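Local coordinates for alcohol dehydrogenase, zinc-containing (Streptococcus pneumoniae serotype 2, PDB 5YLN), which probably catalyses the zinc-dependent, NAD+-linked oxidation of alcohols, at residues Asn79-Ala93 / Leu128-Thr140. Residues are numbered along the deposited sequence; the frame is centred on the assembly and turned at random.
Sequences NFKKGDKVLISCVCA and LRVPHADNTLYHT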
loop_
_atom_site.group_PDB
_atom_site.type_symbol
_atom_site.label_atom_id
_atom_site.label_comp_id
_atom_site.label_asym_id
_atom_site.label_seq_id
_atom_site.Cartn_x
_atom_site.Cartn_y
_atom_site.Cartn_z
ATOM N N ASN A 79 23.365 -26.140 -13.270
ATOM C CA ASN A 79 24.236 -24.979 -13.238
ATOM C C ASN A 79 25.149 -24.954 -12.015
ATOM O O ASN A 79 25.863 -23.965 -11.807
ATOM C CB ASN A 79 23.399 -23.700 -13.305
ATOM C CG ASN A 79 22.607 -23.578 -14.620
ATOM O OD1 ASN A 79 23.073 -23.995 -15.684
ATOM N ND2 ASN A 79 21.399 -23.036 -14.532
ATOM N N PHE A 80 25.144 -26.008 -11.199
ATOM C CA PHE A 80 26.062 -26.102 -10.065
ATOM C C PHE A 80 26.625 -27.512 -10.005
ATOM O O PHE A 80 25.985 -28.471 -10.440
ATOM C CB PHE A 80 25.372 -25.740 -8.737
ATOM C CG PHE A 80 24.866 -24.306 -8.672
ATOM C CD1 PHE A 80 23.575 -23.984 -9.085
ATOM C CD2 PHE A 80 25.684 -23.286 -8.189
ATOM C CE1 PHE A 80 23.116 -22.665 -9.038
ATOM C CE2 PHE A 80 25.231 -21.969 -8.136
ATOM C CZ PHE A 80 23.939 -21.655 -8.574
ATOM N N LYS A 81 27.843 -27.631 -9.483
ATOM C CA LYS A 81 28.497 -28.927 -9.331
ATOM C C LYS A 81 29.299 -28.931 -8.039
ATOM O O LYS A 81 29.452 -27.904 -7.380
ATOM C CB LYS A 81 29.438 -29.246 -10.503
ATOM C CG LYS A 81 30.664 -28.311 -10.576
ATOM C CD LYS A 81 31.430 -28.453 -11.906
ATOM C CE LYS A 81 32.671 -27.561 -11.978
ATOM N NZ LYS A 81 32.339 -26.109 -11.946
ATOM N N LYS A 82 29.861 -30.098 -7.724
ATOM C CA LYS A 82 30.676 -30.267 -6.531
ATOM C C LYS A 82 31.894 -29.354 -6.565
ATOM O O LYS A 82 32.688 -29.387 -7.507
ATOM C CB LYS A 82 31.126 -31.726 -6.405
ATOM C CG LYS A 82 31.979 -31.977 -5.152
ATOM C CD LYS A 82 32.311 -33.451 -4.932
ATOM C CE LYS A 82 33.112 -33.664 -3.634
ATOM N NZ LYS A 82 32.290 -33.496 -2.400
ATOM N N GLY A 83 32.066 -28.570 -5.506
ATOM C CA GLY A 83 33.195 -27.685 -5.375
ATOM C C GLY A 83 32.856 -26.233 -5.593
ATOM O O GLY A 83 33.635 -25.362 -5.205
ATOM N N ASP A 84 31.700 -25.958 -6.179
ATOM C CA ASP A 84 31.260 -24.585 -6.387
ATOM C C ASP A 84 31.080 -23.861 -5.061
ATOM O O ASP A 84 30.348 -24.321 -4.182
ATOM C CB ASP A 84 29.955 -24.587 -7.173
ATOM C CG ASP A 84 30.144 -25.025 -8.618
ATOM O OD1 ASP A 84 31.307 -25.214 -9.037
ATOM O OD2 ASP A 84 29.136 -25.186 -9.331
ATOM N N LYS A 85 31.765 -22.726 -4.918
ATOM C CA LYS A 85 31.559 -21.824 -3.789
ATOM C C LYS A 85 30.332 -20.967 -4.082
ATOM O O LYS A 85 30.300 -20.260 -5.098
ATOM C CB LYS A 85 32.790 -20.952 -3.559
ATOM C CG LYS A 85 32.555 -19.849 -2.552
ATOM C CD LYS A 85 33.847 -19.238 -2.035
ATOM C CE LYS A 85 33.543 -17.916 -1.322
ATOM N NZ LYS A 85 34.529 -17.565 -0.261
ATOM N N VAL A 86 29.310 -21.045 -3.229
ATOM C CA VAL A 86 28.033 -20.413 -3.558
ATOM C C VAL A 86 27.359 -19.785 -2.340
ATOM O O VAL A 86 27.610 -20.156 -1.188
ATOM C CB VAL A 86 27.070 -21.408 -4.258
ATOM C CG1 VAL A 86 27.619 -21.811 -5.646
ATOM C CG2 VAL A 86 26.813 -22.615 -3.386
ATOM N N LEU A 87 26.531 -18.784 -2.618
ATOM C CA LEU A 87 25.629 -18.183 -1.651
ATOM C C LEU A 87 24.283 -18.894 -1.672
ATOM O O LEU A 87 23.781 -19.276 -2.735
ATOM C CB LEU A 87 25.434 -16.697 -1.956
ATOM C CG LEU A 87 24.192 -16.020 -1.363
ATOM C CD1 LEU A 87 24.420 -15.487 0.051
ATOM C CD2 LEU A 87 23.655 -14.936 -2.299
ATOM N N ILE A 88 23.691 -19.063 -0.491
ATOM C CA ILE A 88 22.383 -19.690 -0.348
ATOM C C ILE A 88 21.405 -18.621 0.118
ATOM O O ILE A 88 21.579 -18.028 1.194
ATOM C CB ILE A 88 22.399 -20.874 0.628
ATOM C CG1 ILE A 88 23.635 -21.758 0.402
ATOM C CG2 ILE A 88 21.122 -21.695 0.469
ATOM C CD1 ILE A 88 24.455 -21.963 1.640
ATOM N N SER A 89 20.375 -18.389 -0.693
ATOM C CA SER A 89 19.303 -17.476 -0.323
ATOM C C SER A 89 18.448 -18.065 0.796
ATOM O O SER A 89 18.304 -19.282 0.923
ATOM C CB SER A 89 18.434 -17.172 -1.558
ATOM O OG SER A 89 17.216 -16.573 -1.188
ATOM N N CYS A 90 17.870 -17.185 1.616
ATOM C CA CYS A 90 16.974 -17.658 2.667
ATOM C C CYS A 90 15.668 -18.216 2.117
ATOM O O CYS A 90 14.937 -18.886 2.855
ATOM C CB CYS A 90 16.687 -16.533 3.673
ATOM S SG CYS A 90 15.829 -15.080 2.986
ATOM N N VAL A 91 15.380 -17.995 0.835
ATOM C CA VAL A 91 14.119 -18.373 0.211
ATOM C C VAL A 91 14.391 -19.397 -0.884
ATOM O O VAL A 91 15.268 -19.184 -1.726
ATOM C CB VAL A 91 13.411 -17.132 -0.372
ATOM C CG1 VAL A 91 12.354 -17.546 -1.383
ATOM C CG2 VAL A 91 12.803 -16.287 0.758
ATOM N N CYS A 92 13.633 -20.500 -0.879
ATOM C CA CYS A 92 13.706 -21.494 -1.945
ATOM C C CYS A 92 12.670 -21.193 -3.019
ATOM O O CYS A 92 11.522 -20.863 -2.705
ATOM C CB CYS A 92 13.454 -22.901 -1.404
ATOM S SG CYS A 92 14.482 -23.358 -0.003
ATOM N N ALA A 93 13.062 -21.378 -4.282
ATOM C CA ALA A 93 12.219 -21.066 -5.433
ATOM C C ALA A 93 12.254 -22.233 -6.415
ATOM O O ALA A 93 13.325 -22.611 -6.888
ATOM C CB ALA A 93 12.691 -19.772 -6.111
ATOM N N LEU A 128 23.813 -28.802 4.601
ATOM C CA LEU A 128 22.468 -28.311 4.351
ATOM C C LEU A 128 21.917 -28.969 3.094
ATOM O O LEU A 128 22.567 -28.945 2.048
ATOM C CB LEU A 128 22.485 -26.786 4.198
ATOM C CG LEU A 128 21.220 -26.108 3.665
ATOM C CD1 LEU A 128 20.128 -26.136 4.731
ATOM C CD2 LEU A 128 21.537 -24.682 3.231
ATOM N N ARG A 129 20.721 -29.541 3.185
ATOM C CA ARG A 129 19.992 -29.905 1.982
ATOM C C ARG A 129 19.338 -28.651 1.416
ATOM O O ARG A 129 18.606 -27.947 2.124
ATOM C CB ARG A 129 18.938 -30.975 2.260
ATOM C CG ARG A 129 17.913 -31.034 1.136
ATOM C CD ARG A 129 16.903 -32.143 1.286
ATOM N NE ARG A 129 15.997 -32.104 0.138
ATOM C CZ ARG A 129 14.764 -31.609 0.172
ATOM N NH1 ARG A 129 14.268 -31.130 1.314
ATOM N NH2 ARG A 129 14.028 -31.584 -0.936
ATOM N N VAL A 130 19.607 -28.363 0.149
ATOM C CA VAL A 130 19.071 -27.178 -0.510
ATOM C C VAL A 130 18.080 -27.631 -1.582
ATOM O O VAL A 130 18.498 -28.147 -2.626
ATOM C CB VAL A 130 20.191 -26.338 -1.124
ATOM C CG1 VAL A 130 19.612 -25.121 -1.819
ATOM C CG2 VAL A 130 21.186 -25.971 -0.059
ATOM N N PRO A 131 16.771 -27.447 -1.387
ATOM C CA PRO A 131 15.819 -27.727 -2.477
ATOM C C PRO A 131 15.977 -26.713 -3.602
ATOM O O PRO A 131 16.397 -25.579 -3.375
ATOM C CB PRO A 131 14.443 -27.592 -1.811
ATOM C CG PRO A 131 14.712 -27.420 -0.318
ATOM C CD PRO A 131 16.107 -26.858 -0.215
ATOM N N HIS A 132 15.662 -27.151 -4.826
ATOM C CA HIS A 132 15.692 -26.300 -6.024
ATOM C C HIS A 132 17.001 -25.532 -6.143
ATOM O O HIS A 132 17.021 -24.301 -6.240
ATOM C CB HIS A 132 14.514 -25.337 -6.029
ATOM C CG HIS A 132 13.189 -26.019 -5.939
ATOM N ND1 HIS A 132 12.775 -26.959 -6.858
ATOM C CD2 HIS A 132 12.192 -25.915 -5.027
ATOM C CE1 HIS A 132 11.578 -27.404 -6.516
ATOM N NE2 HIS A 132 11.200 -26.782 -5.413
ATOM N N ALA A 133 18.108 -26.281 -6.141
ATOM C CA ALA A 133 19.432 -25.669 -6.044
ATOM C C ALA A 133 19.691 -24.692 -7.181
ATOM O O ALA A 133 20.322 -23.649 -6.977
ATOM C CB ALA A 133 20.511 -26.750 -6.021
ATOM N N ASP A 134 19.229 -25.016 -8.396
ATOM C CA ASP A 134 19.478 -24.130 -9.530
ATOM C C ASP A 134 18.867 -22.750 -9.315
ATOM O O ASP A 134 19.371 -21.758 -9.859
ATOM C CB ASP A 134 18.944 -24.759 -10.817
ATOM C CG ASP A 134 19.961 -25.657 -11.496
ATOM O OD1 ASP A 134 21.160 -25.376 -11.368
ATOM O OD2 ASP A 134 19.567 -26.641 -12.158
ATOM N N ASN A 135 17.790 -22.656 -8.528
ATOM C CA ASN A 135 17.135 -21.375 -8.298
ATOM C C ASN A 135 17.341 -20.825 -6.893
ATOM O O ASN A 135 16.862 -19.729 -6.595
ATOM C CB ASN A 135 15.636 -21.487 -8.597
ATOM C CG ASN A 135 15.363 -21.989 -9.991
ATOM O OD1 ASN A 135 15.530 -21.260 -10.964
ATOM N ND2 ASN A 135 14.946 -23.233 -10.102
ATOM N N THR A 136 18.048 -21.544 -6.027
ATOM C CA THR A 136 18.266 -21.104 -4.657
ATOM C C THR A 136 19.713 -20.726 -4.381
ATOM O O THR A 136 19.969 -19.947 -3.458
ATOM C CB THR A 136 17.798 -22.211 -3.691
ATOM O OG1 THR A 136 16.426 -22.509 -3.991
ATOM C CG2 THR A 136 17.914 -21.810 -2.192
ATOM N N LEU A 137 20.655 -21.210 -5.186
ATOM C CA LEU A 137 22.077 -20.939 -5.015
ATOM C C LEU A 137 22.544 -19.870 -6.001
ATOM O O LEU A 137 22.001 -19.739 -7.097
ATOM C CB LEU A 137 22.893 -22.217 -5.225
ATOM C CG LEU A 137 22.580 -23.406 -4.321
ATOM C CD1 LEU A 137 23.503 -24.584 -4.650
ATOM C CD2 LEU A 137 22.752 -22.992 -2.872
ATOM N N TYR A 138 23.567 -19.120 -5.601
ATOM C CA TYR A 138 24.217 -18.140 -6.466
ATOM C C TYR A 138 25.722 -18.330 -6.415
ATOM O O TYR A 138 26.300 -18.458 -5.330
ATOM C CB TYR A 138 23.858 -16.714 -6.061
ATOM C CG TYR A 138 22.412 -16.392 -6.311
ATOM C CD1 TYR A 138 21.995 -15.906 -7.547
ATOM C CD2 TYR A 138 21.458 -16.600 -5.325
ATOM C CE1 TYR A 138 20.676 -15.619 -7.783
ATOM C CE2 TYR A 138 20.136 -16.316 -5.550
ATOM C CZ TYR A 138 19.747 -15.827 -6.784
ATOM O OH TYR A 138 18.428 -15.541 -7.029
ATOM N N HIS A 139 26.356 -18.330 -7.585
ATOM C CA HIS A 139 27.804 -18.391 -7.639
ATOM C C HIS A 139 28.402 -17.141 -7.008
ATOM O O HIS A 139 27.929 -16.032 -7.248
ATOM C CB HIS A 139 28.265 -18.535 -9.093
ATOM C CG HIS A 139 27.987 -19.882 -9.683
ATOM N ND1 HIS A 139 28.695 -21.012 -9.319
ATOM C CD2 HIS A 139 27.079 -20.282 -10.602
ATOM C CE1 HIS A 139 28.236 -22.048 -9.996
ATOM N NE2 HIS A 139 27.255 -21.633 -10.780
ATOM N N THR A 140 29.438 -17.318 -6.173
ATOM C CA THR A 140 29.827 -16.068 -5.529
ATOM C C THR A 140 30.963 -15.378 -6.293
ATOM O O THR A 140 31.908 -16.040 -6.742
ATOM C CB THR A 140 30.272 -16.306 -4.092
ATOM O OG1 THR A 140 31.315 -17.293 -4.062
ATOM C CG2 THR A 140 29.096 -16.781 -3.239
#
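Leu87 and Tyr138 form the hydrogen-bonded pair at the middle of an antiparallel ladder between strands 85-88 and 137-139. Leu87 N donates to Tyr138 O at 2.7 Å, and Tyr138 N donates to Leu87 O. Backbone bonds continue at either end of the ladder: Thr140 N to Lys85 O, which also receives a weak bond from Thr140 OG1, and Ser89 N to Thr136 O, the last residue of helix 133-136. Ser89 OG in turn accepts from Val91 N, an ST turn, and has a second partner in Thr299.

Loop 79-84 brings Phe80 against one face of the His139 ring. His139 CG lies anti to the carbonyl carbon (chi1 -72°), which turns the ring back toward this loop although CB points away from it. The two rings form an offset stack, centroids 4.2 Å apart and planes at 22°, and His139 NE2 donates almost within the ring plane to Asn79 O at 2.9 Å; stack and bond together should fix the ring's rotation. Leu137 CB sits over a face of the Phe80 ring as a CH-pi contact, 3.8 Å from the centroid. Asp134 takes Asn79 N on the syn side of OD1 at 3.0 Å, and its OD2 is held by Ser78 N. Asp84 is bound by Lys81, through backbone N to OD2 and a salt bridge from NZ to OD1, and OD2 comes within 3.3 Å of His139 CE1 at the imidazole edge.

Ile88 CG1 meets Leu137 CD2 at 3.6 Å; Ile88 also touches Val34 and Ile36 of strand 33-39. Strand 85-88 lies between 137-139 and 66-72 in the mixed sheet of the GroES-like domain; Leu87 and Tyr138 touch helix 302-310, and at the N-cap of helix 133-136 His132 bonds through NE2 to Asp110 O and touches zinc ligand Cys94.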